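Putative enoyl-CoA hydratase (Streptomyces coelicolor A3, PDB 3G64) is a putative enoyl-CoA hydratase of the crotonase family, which probably acts on acyl-CoA thioesters, though its own substrate is not established. Local coordinates at residues A[34-43]-A[82-90]; A[43-53]-A[98-109]. One frame throughout, in Å; residues are numbered along the deposited sequence. Where two conformers were deposited one is given.

Interaction 1 (A[34-43]-A[82-90])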
# COMPACT_ATOMS: atom_id res chain seq x y z
N ARG A 34 -6.71 -14.05 31.37
CA ARG A 34 -8.12 -13.69 31.64
C ARG A 34 -9.14 -14.12 30.60
O ARG A 34 -9.86 -13.28 30.07
CB ARG A 34 -8.29 -12.19 31.89
CG ARG A 34 -7.39 -11.67 32.99
CD ARG A 34 -7.17 -10.17 32.83
NE ARG A 34 -7.78 -9.40 33.90
CZ ARG A 34 -8.55 -8.32 33.72
NH1 ARG A 34 -8.83 -7.86 32.49
NH2 ARG A 34 -9.04 -7.70 34.79
N PRO A 35 -9.23 -15.42 30.35
CA PRO A 35 -10.14 -15.97 29.34
C PRO A 35 -11.58 -15.64 29.68
O PRO A 35 -12.39 -15.49 28.76
CB PRO A 35 -9.94 -17.48 29.43
CG PRO A 35 -8.97 -17.73 30.53
CD PRO A 35 -8.39 -16.44 31.00
N ASP A 36 -11.90 -15.55 30.97
CA ASP A 36 -13.27 -15.24 31.39
C ASP A 36 -13.70 -13.83 30.99
O ASP A 36 -14.88 -13.50 31.02
CB ASP A 36 -13.44 -15.41 32.92
CG ASP A 36 -13.15 -16.84 33.39
OD1 ASP A 36 -13.13 -17.79 32.56
OD2 ASP A 36 -12.94 -17.02 34.62
N LYS A 37 -12.73 -12.99 30.65
CA LYS A 37 -13.01 -11.63 30.20
C LYS A 37 -12.59 -11.45 28.74
O LYS A 37 -12.37 -10.32 28.29
CB LYS A 37 -12.20 -10.61 31.01
CG LYS A 37 -12.47 -10.61 32.48
CD LYS A 37 -11.89 -9.34 33.11
CE LYS A 37 -12.70 -8.93 34.34
NZ LYS A 37 -14.09 -8.43 34.04
N LEU A 38 -12.47 -12.56 28.02
CA LEU A 38 -12.03 -12.50 26.63
C LEU A 38 -10.66 -11.81 26.57
O LEU A 38 -10.39 -11.02 25.67
CB LEU A 38 -13.07 -11.77 25.78
CG LEU A 38 -14.31 -12.64 25.57
CD1 LEU A 38 -15.50 -11.82 25.10
CD2 LEU A 38 -14.03 -13.79 24.62
N ASN A 39 -9.83 -12.09 27.57
CA ASN A 39 -8.47 -11.60 27.61
C ASN A 39 -8.31 -10.09 27.53
O ASN A 39 -7.27 -9.59 27.08
CB ASN A 39 -7.70 -12.31 26.52
CG ASN A 39 -7.84 -13.82 26.64
OD1 ASN A 39 -7.70 -14.36 27.75
ND2 ASN A 39 -8.13 -14.51 25.53
N ALA A 40 -9.33 -9.36 27.98
CA ALA A 40 -9.25 -7.91 28.02
C ALA A 40 -7.98 -7.45 28.75
O ALA A 40 -7.65 -7.91 29.85
CB ALA A 40 -10.51 -7.30 28.69
N LEU A 41 -7.30 -6.49 28.13
CA LEU A 41 -6.02 -6.01 28.61
C LEU A 41 -6.14 -4.98 29.74
O LEU A 41 -7.01 -4.11 29.73
CB LEU A 41 -5.26 -5.39 27.44
CG LEU A 41 -4.96 -6.32 26.27
CD1 LEU A 41 -4.41 -5.52 25.07
CD2 LEU A 41 -3.98 -7.36 26.73
N THR A 42 -5.22 -5.08 30.69
CA THR A 42 -5.12 -4.12 31.77
C THR A 42 -3.82 -3.32 31.60
O THR A 42 -2.97 -3.66 30.78
CB THR A 42 -5.01 -4.85 33.07
OG1 THR A 42 -3.84 -5.67 33.01
CG2 THR A 42 -6.26 -5.77 33.31
N PHE A 43 -3.64 -2.28 32.42
CA PHE A 43 -2.42 -1.51 32.40
C PHE A 43 -1.22 -2.42 32.58
O PHE A 43 -0.21 -2.23 31.92
CB PHE A 43 -2.45 -0.46 33.52
CG PHE A 43 -3.48 0.61 33.31
CD1 PHE A 43 -3.57 1.25 32.09
CD2 PHE A 43 -4.36 0.95 34.31
CE1 PHE A 43 -4.53 2.24 31.87
CE2 PHE A 43 -5.32 1.93 34.11
CZ PHE A 43 -5.40 2.59 32.88
N GLU A 82 -11.31 -1.21 33.87
CA GLU A 82 -9.97 -1.12 34.40
C GLU A 82 -9.05 -0.23 33.57
O GLU A 82 -8.01 0.23 34.05
CB GLU A 82 -9.39 -2.51 34.58
CG GLU A 82 -9.91 -3.17 35.85
CD GLU A 82 -9.48 -4.61 35.99
OE1 GLU A 82 -8.51 -4.88 36.72
OE2 GLU A 82 -10.11 -5.47 35.34
N ILE A 83 -9.44 0.01 32.31
CA ILE A 83 -8.73 0.98 31.50
C ILE A 83 -9.57 2.22 31.30
O ILE A 83 -9.27 3.25 31.87
CB ILE A 83 -8.20 0.40 30.17
CG1 ILE A 83 -7.07 -0.59 30.48
CG2 ILE A 83 -7.62 1.50 29.28
CD1 ILE A 83 -6.34 -1.10 29.26
N ILE A 84 -10.67 2.10 30.56
CA ILE A 84 -11.45 3.29 30.23
C ILE A 84 -11.95 4.04 31.46
O ILE A 84 -11.74 5.25 31.58
CB ILE A 84 -12.62 2.95 29.26
CG1 ILE A 84 -12.04 2.51 27.91
CG2 ILE A 84 -13.57 4.13 29.14
CD1 ILE A 84 -13.07 2.16 26.84
N GLY A 85 -12.61 3.34 32.37
CA GLY A 85 -13.06 3.98 33.59
C GLY A 85 -11.91 4.63 34.34
O GLY A 85 -12.03 5.74 34.84
N ALA A 86 -10.77 3.95 34.43
CA ALA A 86 -9.63 4.53 35.12
C ALA A 86 -9.07 5.79 34.40
O ALA A 86 -8.68 6.76 35.05
CB ALA A 86 -8.53 3.49 35.30
N THR A 87 -9.02 5.78 33.07
CA THR A 87 -8.46 6.94 32.35
C THR A 87 -9.31 8.19 32.54
O THR A 87 -8.81 9.33 32.39
CB THR A 87 -8.30 6.69 30.83
OG1 THR A 87 -9.58 6.42 30.23
CG2 THR A 87 -7.33 5.56 30.55
N LEU A 88 -10.59 8.01 32.86
CA LEU A 88 -11.45 9.18 33.08
C LEU A 88 -11.04 10.02 34.28
O LEU A 88 -11.50 11.16 34.44
CB LEU A 88 -12.93 8.77 33.19
CG LEU A 88 -13.45 8.38 31.79
CD1 LEU A 88 -14.79 7.74 31.89
CD2 LEU A 88 -13.51 9.65 30.92
N SER A 89 -10.19 9.51 35.16
CA SER A 89 -9.73 10.41 36.21
C SER A 89 -8.20 10.58 36.24
O SER A 89 -7.62 10.91 37.27
CB SER A 89 -10.30 10.02 37.58
OG SER A 89 -9.83 8.75 37.99
N MSE A 90 -7.55 10.39 35.10
CA MSE A 90 -6.10 10.54 35.03
C MSE A 90 -5.72 11.95 34.64
O MSE A 90 -6.43 12.60 33.86
CB MSE A 90 -5.51 9.63 33.95
CG MSE A 90 -5.63 8.22 34.28
SE MSE A 90 -4.53 7.15 33.10
CE MSE A 90 -4.39 5.93 34.53
O HOH W 1 -5.92 -1.84 33.98
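Phe43, the first residue of helix 43-58, pushes its ring against the helical segment 82-87, and this is the tightly packed half of the contact. Its first torsion (chi1 -67°) sets CG beside the backbone N, anti to the carbonyl carbon, and brings the ring end up to the other segment. CG1 of Ile83 sits over one face, 4.0 Å from Phe43 CE1 and displaced toward the rim, while Ala86 CB meets the ring edge 3.8 Å from CE2. The methyl CE of selenomethionine Met90 comes from the opposite direction and stops 3.9 Å from Phe43 CZ. The same branch of Ile83 runs on to CD1, which comes close to Leu41 O. A water bridges the two segments here, accepting from Phe43 N at 2.8 Å and donating to Glu82 O at 2.9 Å, so that the first amide of the helix is satisfied through the neighbouring segment.

The outer half is sparse and polar. Arg34 and Glu82 approach from opposite directions, and NH2 of Arg34 donates to OE2 of Glu82 at 2.5 Å in a salt bridge bent to 146° at the hydrogen. OE2 lies near the guanidinium plane and is met on its syn side, although the two flat groups are turned 57° apart. Thr42 CG2 and Lys37 CD flank opposite faces of the guanidinium, and its NH1 reaches back to Ala40 O, 2.9 Å away, which limits its rotation. Glu82 itself is exposed, and Lys37 probably adds a weak electrostatic pull on its carboxylate. Thr42 N-caps helix 43-58 through Ala45 N. The arrangement is that of a crotonase-fold loop leaving strand 27-32 and entering its helix, braced against helix 80-87, whose Thr87 hydrogen-bonds Tyr259 of the second subunit.

Interaction 2 (A[43-53]-A[98-109]); sequences FEAYADLRDLL and FNRMTGQVVRAV
Phe98 opens the contact at the start of segment 98-109, standing between two rings of helix 43-58. Phe43 turns its edge to the Phe98 face, with planes at 80° and centroids 5.4 Å apart, and Phe98 in turn points its own edge at the face of Tyr46, again offset. The first torsion of Phe98 (chi1 166°) sets CG anti to the backbone N and carries the ring into this position. One turn on, selenomethionine Met101 bends at its last torsion so that CE lies 3.6 Å from Tyr46 CB, while SE passes 3.4 Å from NH1 of Arg50, whose chain crosses it at about a right angle. That guanidinium is held side-on by Asp51, NE to OD1 and NH2 to OD2, at the exposed margin of the interface.

Thr102 then lays CG2 over the face of the Tyr46 ring, a CH-pi contact 3.7 Å from the ring centroid. Tyr46 is thus a knob in the hole formed by Phe98, Met101, Thr102 and Val105. Cutting Tyr46 back to an alanine is likely to open a gap among these four and leave the Thr102 methyl and the Phe98 edge without their aromatic partner. Val105 splits its branches, CG1 reaching Leu49 CB at 4.0 Å and CG2 resting near Tyr46 O; the backbones come closest at Val105 and Arg50. Finally Ala108 and Val109 receive Leu53: its CD1 lies 3.9 Å from Ala108 CB and 3.8 Å from Val109 CG2. The axes of segments 43-53 and 98-109 approach to 9.2 Å and run in the same general direction at 38°, an apolar helix-helix interface with knob-into-hole packing. It joins two helices of the crotonase fold, with helix 127-134 adding Ala127 against Tyr46 and Leu131 against Val105.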
# COMPACT_ATOMS: atom_id res chain seq x y z
N PHE A 43 -3.64 -2.28 32.42
CA PHE A 43 -2.42 -1.51 32.40
C PHE A 43 -1.22 -2.42 32.58
O PHE A 43 -0.21 -2.23 31.92
CB PHE A 43 -2.45 -0.46 33.52
CG PHE A 43 -3.48 0.61 33.31
CD1 PHE A 43 -3.57 1.25 32.09
CD2 PHE A 43 -4.36 0.95 34.31
CE1 PHE A 43 -4.53 2.24 31.87
CE2 PHE A 43 -5.32 1.93 34.11
CZ PHE A 43 -5.40 2.59 32.88
N GLU A 44 -1.33 -3.37 33.50
CA GLU A 44 -0.20 -4.25 33.83
C GLU A 44 0.12 -5.24 32.71
O GLU A 44 1.26 -5.65 32.56
CB GLU A 44 -0.47 -5.02 35.13
CG GLU A 44 -0.47 -4.16 36.37
CD GLU A 44 -1.79 -3.40 36.58
OE1 GLU A 44 -2.80 -3.69 35.88
OE2 GLU A 44 -1.80 -2.49 37.44
N ALA A 45 -0.88 -5.64 31.93
CA ALA A 45 -0.62 -6.52 30.81
C ALA A 45 0.13 -5.77 29.70
O ALA A 45 1.04 -6.31 29.08
CB ALA A 45 -1.90 -7.12 30.28
N TYR A 46 -0.27 -4.54 29.44
CA TYR A 46 0.49 -3.71 28.51
C TYR A 46 1.94 -3.56 29.00
O TYR A 46 2.87 -3.61 28.21
CB TYR A 46 -0.14 -2.33 28.37
CG TYR A 46 -1.32 -2.27 27.43
CD1 TYR A 46 -1.17 -2.53 26.06
CD2 TYR A 46 -2.57 -1.90 27.89
CE1 TYR A 46 -2.26 -2.45 25.19
CE2 TYR A 46 -3.65 -1.80 27.03
CZ TYR A 46 -3.49 -2.08 25.69
OH TYR A 46 -4.58 -1.98 24.87
N ALA A 47 2.12 -3.37 30.31
CA ALA A 47 3.47 -3.15 30.83
C ALA A 47 4.32 -4.39 30.67
O ALA A 47 5.52 -4.31 30.38
CB ALA A 47 3.43 -2.68 32.33
N ASP A 48 3.71 -5.56 30.85
CA ASP A 48 4.44 -6.79 30.66
C ASP A 48 4.73 -7.06 29.20
O ASP A 48 5.81 -7.57 28.86
CB ASP A 48 3.72 -7.98 31.30
CG ASP A 48 3.98 -8.08 32.80
OD1 ASP A 48 4.59 -7.14 33.37
OD2 ASP A 48 3.56 -9.11 33.39
N LEU A 49 3.79 -6.73 28.31
CA LEU A 49 4.11 -6.85 26.88
C LEU A 49 5.33 -5.99 26.53
O LEU A 49 6.25 -6.44 25.85
CB LEU A 49 2.92 -6.40 26.02
CG LEU A 49 1.81 -7.49 26.03
CD1 LEU A 49 0.50 -6.96 25.46
CD2 LEU A 49 2.25 -8.75 25.28
N ARG A 50 5.31 -4.74 26.98
CA ARG A 50 6.38 -3.80 26.64
C ARG A 50 7.72 -4.35 27.13
O ARG A 50 8.70 -4.44 26.38
CB ARG A 50 6.11 -2.44 27.31
CG ARG A 50 7.27 -1.42 27.23
CD ARG A 50 7.07 -0.21 28.21
NE ARG A 50 7.04 -0.70 29.59
CZ ARG A 50 6.32 -0.15 30.57
NH1 ARG A 50 5.55 0.92 30.33
NH2 ARG A 50 6.34 -0.70 31.78
N ASP A 51 7.74 -4.72 28.41
CA ASP A 51 8.99 -5.09 29.08
C ASP A 51 9.48 -6.47 28.67
O ASP A 51 10.70 -6.68 28.57
CB ASP A 51 8.81 -5.02 30.58
CG ASP A 51 8.58 -3.60 31.07
OD1 ASP A 51 9.02 -2.64 30.37
OD2 ASP A 51 7.97 -3.43 32.15
N LEU A 52 8.56 -7.40 28.43
CA LEU A 52 8.93 -8.73 27.93
C LEU A 52 9.55 -8.61 26.55
O LEU A 52 10.59 -9.19 26.30
CB LEU A 52 7.73 -9.69 27.89
CG LEU A 52 7.98 -11.01 27.16
CD1 LEU A 52 8.98 -11.86 27.97
CD2 LEU A 52 6.69 -11.80 26.92
N LEU A 53 8.92 -7.86 25.64
CA LEU A 53 9.47 -7.74 24.30
C LEU A 53 10.86 -7.10 24.35
O LEU A 53 11.76 -7.53 23.63
CB LEU A 53 8.56 -6.95 23.36
CG LEU A 53 7.27 -7.70 23.00
CD1 LEU A 53 6.32 -6.79 22.25
CD2 LEU A 53 7.56 -8.98 22.20
N PHE A 98 -0.03 6.65 28.93
CA PHE A 98 -0.76 5.40 28.63
C PHE A 98 -0.79 5.20 27.10
O PHE A 98 -0.46 4.14 26.57
CB PHE A 98 -2.20 5.39 29.21
CG PHE A 98 -3.04 4.29 28.63
CD1 PHE A 98 -2.77 2.96 28.94
CD2 PHE A 98 -4.03 4.57 27.70
CE1 PHE A 98 -3.49 1.90 28.33
CE2 PHE A 98 -4.78 3.51 27.09
CZ PHE A 98 -4.49 2.18 27.41
N ASN A 99 -1.18 6.24 26.37
CA ASN A 99 -1.26 6.09 24.93
C ASN A 99 0.08 5.92 24.25
O ASN A 99 0.17 5.26 23.20
CB ASN A 99 -2.08 7.20 24.31
CG ASN A 99 -3.54 7.11 24.74
OD1 ASN A 99 -4.27 6.21 24.30
ND2 ASN A 99 -3.95 8.01 25.63
N ARG A 100 1.12 6.48 24.85
CA ARG A 100 2.45 6.24 24.31
C ARG A 100 2.86 4.80 24.56
O ARG A 100 3.52 4.18 23.74
CB ARG A 100 3.47 7.19 24.95
CG ARG A 100 4.90 6.94 24.45
CD ARG A 100 5.84 8.04 24.92
NE ARG A 100 5.78 9.25 24.08
CZ ARG A 100 5.59 10.48 24.56
NH1 ARG A 100 5.43 10.63 25.88
NH2 ARG A 100 5.58 11.55 23.74
N MSE A 101 2.50 4.27 25.73
CA MSE A 101 2.89 2.91 26.06
C MSE A 101 2.24 1.92 25.09
O MSE A 101 2.87 0.96 24.65
CB MSE A 101 2.49 2.56 27.49
CG MSE A 101 2.49 1.04 27.74
SE MSE A 101 2.21 0.52 29.61
CE MSE A 101 0.28 0.94 29.77
N THR A 102 0.97 2.13 24.73
CA THR A 102 0.34 1.14 23.84
C THR A 102 0.95 1.19 22.44
O THR A 102 1.25 0.15 21.84
CB THR A 102 -1.17 1.39 23.72
OG1 THR A 102 -1.39 2.73 23.26
CG2 THR A 102 -1.85 1.18 25.05
N GLY A 103 1.17 2.41 21.94
CA GLY A 103 1.87 2.59 20.67
C GLY A 103 3.25 1.96 20.68
O GLY A 103 3.69 1.37 19.68
N GLN A 104 3.97 2.05 21.79
CA GLN A 104 5.31 1.46 21.78
C GLN A 104 5.25 -0.07 21.92
O GLN A 104 6.22 -0.75 21.58
CB GLN A 104 6.22 2.10 22.84
CG GLN A 104 6.37 3.63 22.69
CD GLN A 104 7.30 4.05 21.57
OE1 GLN A 104 8.34 3.43 21.34
NE2 GLN A 104 6.95 5.14 20.88
N VAL A 105 4.13 -0.61 22.39
CA VAL A 105 3.97 -2.08 22.33
C VAL A 105 3.92 -2.53 20.87
O VAL A 105 4.66 -3.43 20.46
CB VAL A 105 2.74 -2.58 23.11
CG1 VAL A 105 2.54 -4.10 22.83
CG2 VAL A 105 2.97 -2.33 24.59
N VAL A 106 3.09 -1.85 20.08
CA VAL A 106 2.95 -2.18 18.67
C VAL A 106 4.27 -1.97 17.93
O VAL A 106 4.68 -2.81 17.11
CB VAL A 106 1.81 -1.34 18.03
CG1 VAL A 106 1.84 -1.41 16.53
CG2 VAL A 106 0.44 -1.83 18.56
N ARG A 107 4.97 -0.87 18.24
CA ARG A 107 6.26 -0.63 17.62
C ARG A 107 7.24 -1.75 18.00
O ARG A 107 8.01 -2.24 17.16
CB ARG A 107 6.80 0.73 18.05
CG ARG A 107 7.95 1.19 17.18
CD ARG A 107 8.43 2.63 17.52
NE ARG A 107 9.26 2.60 18.71
CZ ARG A 107 10.07 3.59 19.10
NH1 ARG A 107 10.17 4.72 18.39
NH2 ARG A 107 10.80 3.45 20.20
N ALA A 108 7.22 -2.16 19.27
CA ALA A 108 8.11 -3.23 19.72
C ALA A 108 7.80 -4.55 18.98
O ALA A 108 8.71 -5.30 18.63
CB ALA A 108 7.98 -3.42 21.23
N VAL A 109 6.52 -4.82 18.70
CA VAL A 109 6.22 -6.00 17.88
C VAL A 109 6.82 -5.85 16.49
O VAL A 109 7.41 -6.79 15.96
CB VAL A 109 4.70 -6.29 17.78
CG1 VAL A 109 4.44 -7.42 16.76
CG2 VAL A 109 4.15 -6.68 19.13

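Phe43 belongs to both contacts: Ile83 and Ala86 of helix 80-87 meet it in interaction 1, and Phe98 of helix 92-111 in interaction 2. Helix 80-87 and helix 92-111 follow each other in the chain, the former meeting the first turn of helix 43-58, the latter running on to Leu53. Ile83 completes the join, with its CD1 3.6 Å from Tyr46 CE2 and its CG2 against Phe98. Interaction 1 lies farther from the centre of the chain and mixes this apolar patch with a surface ion pair and a bridging water; interaction 2 buries more area, and its chemistry is almost wholly aromatic and aliphatic. Both border the second subunit, whose Met254 packs on Thr87 and Phe98.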